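Local coordinates for protein sorbitol-6-phosphate dehydrogenase (Erwinia amylovora CFBP1430, PDB 5O3Z) that probably catalyses the oxidation of sorbitol 6-phosphate at its second carbon, as a sorbitol-6-phosphate 2-dehydrogenase of the short-chain dehydrogenase/reductase family, at residues P195-L200 with P217-K222. Sequence-based numbering, arbitrary orientation.
Sequences PMFQSL and PYYVDK
The amide nitrogen NE2 of Q198 is gripped by two acceptors: E216 OE2 links helix 195-199 to helix 215-220, while L192 O holds the amide to the loop before its own helix. This is a compact example of two short helices joined through long aromatic side chains rather than close backbones: F197 CA and Y219 CA stand 11.3 Å apart, and only 66 Å² is buried. F197 holds CG anti to its backbone N (chi1 -166°), extending the ring across the gap so that its far corner touches. F197 CZ lies 3.7 Å from Y219 CD2 and 4.0 Å from Y219 CE2. CD2 arrives at the phenylalanine edge, near its plane. The planes stand at 89° with centroids 6.0 Å apart, but F197 CZ meets the tyrosine ring obliquely, so the pair is neither a stack nor edge-to-face. One face of the tyrosine is backed by its neighbour, with Y218 CD2 above the ring centre. Y204 meets both F197 and Y219, and L208 touches Y219, so helix 201-208 packs against the pair. The contact belongs to the helical excursion between strand 182-188 and helix 231-242, which in SDR enzymes commonly helps shape the substrate pocket.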
# COMPACT_ATOMS: atom_id res chain seq x y z
N PRO A 195 1.76 26.53 16.14
CA PRO A 195 1.03 27.80 15.93
C PRO A 195 0.04 27.72 14.74
O PRO A 195 -1.13 28.09 14.84
CB PRO A 195 2.17 28.79 15.62
CG PRO A 195 3.36 28.25 16.35
CD PRO A 195 3.18 26.75 16.48
N MET A 196 0.55 27.21 13.62
CA MET A 196 -0.26 26.90 12.45
C MET A 196 -1.58 26.23 12.87
O MET A 196 -2.67 26.73 12.55
CB MET A 196 0.52 25.94 11.54
CG MET A 196 1.93 26.39 11.12
SD MET A 196 3.31 26.15 12.30
CE MET A 196 3.83 24.42 12.05
N PHE A 197 -1.46 25.13 13.63
CA PHE A 197 -2.60 24.24 13.93
C PHE A 197 -3.51 24.96 14.92
O PHE A 197 -4.73 25.03 14.72
CB PHE A 197 -2.18 22.86 14.48
CG PHE A 197 -3.30 21.86 14.46
CD1 PHE A 197 -4.37 21.97 15.35
CD2 PHE A 197 -3.34 20.88 13.50
CE1 PHE A 197 -5.43 21.09 15.28
CE2 PHE A 197 -4.43 20.01 13.41
CZ PHE A 197 -5.47 20.10 14.31
N GLN A 198 -2.87 25.46 15.98
CA GLN A 198 -3.49 26.28 17.01
C GLN A 198 -4.30 27.46 16.48
O GLN A 198 -5.35 27.78 17.05
CB GLN A 198 -2.41 26.81 17.96
CG GLN A 198 -1.93 25.79 18.99
CD GLN A 198 -3.07 25.25 19.84
OE1 GLN A 198 -3.89 26.01 20.35
NE2 GLN A 198 -3.16 23.93 19.95
N SER A 199 -3.83 28.09 15.41
CA SER A 199 -4.54 29.27 14.85
C SER A 199 -5.74 28.85 14.01
O SER A 199 -6.68 29.62 13.86
CB SER A 199 -3.59 30.18 14.05
OG SER A 199 -2.76 29.42 13.19
N LEU A 200 -5.70 27.63 13.49
CA LEU A 200 -6.78 27.10 12.66
C LEU A 200 -7.90 26.37 13.40
O LEU A 200 -8.84 25.88 12.78
CB LEU A 200 -6.20 26.18 11.58
CG LEU A 200 -5.41 26.91 10.49
CD1 LEU A 200 -4.66 25.93 9.59
CD2 LEU A 200 -6.32 27.84 9.68
N PRO A 217 -8.88 17.32 21.21
CA PRO A 217 -9.49 16.03 21.60
C PRO A 217 -10.03 15.23 20.45
O PRO A 217 -9.80 14.04 20.38
CB PRO A 217 -10.66 16.46 22.49
CG PRO A 217 -10.12 17.67 23.19
CD PRO A 217 -9.26 18.40 22.16
N TYR A 218 -10.77 15.87 19.57
CA TYR A 218 -11.23 15.20 18.40
C TYR A 218 -10.10 14.52 17.59
O TYR A 218 -10.26 13.38 17.11
CB TYR A 218 -11.99 16.19 17.51
CG TYR A 218 -12.43 15.59 16.22
CD1 TYR A 218 -13.56 14.79 16.16
CD2 TYR A 218 -11.68 15.76 15.06
CE1 TYR A 218 -13.96 14.23 14.97
CE2 TYR A 218 -12.07 15.18 13.88
CZ TYR A 218 -13.22 14.44 13.84
OH TYR A 218 -13.59 13.88 12.67
N TYR A 219 -8.95 15.19 17.41
CA TYR A 219 -7.92 14.60 16.54
C TYR A 219 -7.05 13.62 17.32
O TYR A 219 -6.60 12.61 16.78
CB TYR A 219 -7.12 15.68 15.79
CG TYR A 219 -7.86 16.28 14.59
CD1 TYR A 219 -8.22 15.48 13.50
CD2 TYR A 219 -8.21 17.64 14.56
CE1 TYR A 219 -8.89 16.00 12.42
CE2 TYR A 219 -8.87 18.18 13.46
CZ TYR A 219 -9.20 17.36 12.40
OH TYR A 219 -9.88 17.87 11.32
N VAL A 220 -6.87 13.87 18.61
CA VAL A 220 -6.17 12.94 19.48
C VAL A 220 -6.81 11.57 19.48
O VAL A 220 -6.12 10.55 19.40
CB VAL A 220 -6.15 13.47 20.93
CG1 VAL A 220 -5.77 12.37 21.92
CG2 VAL A 220 -5.16 14.62 21.07
N ASP A 221 -8.13 11.53 19.56
CA ASP A 221 -8.84 10.29 19.72
C ASP A 221 -8.78 9.47 18.43
O ASP A 221 -9.00 8.28 18.47
CB ASP A 221 -10.28 10.58 20.25
CG ASP A 221 -11.30 9.53 19.85
OD1 ASP A 221 -11.86 9.63 18.73
OD2 ASP A 221 -11.61 8.66 20.68
N LYS A 222 -8.42 10.09 17.32
CA LYS A 222 -8.12 9.32 16.12
C LYS A 222 -6.79 8.60 16.16
O LYS A 222 -6.59 7.68 15.39
CB LYS A 222 -8.21 10.21 14.86
CG LYS A 222 -9.64 10.55 14.44
CD LYS A 222 -9.65 11.54 13.28
CE LYS A 222 -9.84 10.87 11.93
NZ LYS A 222 -11.29 10.60 11.69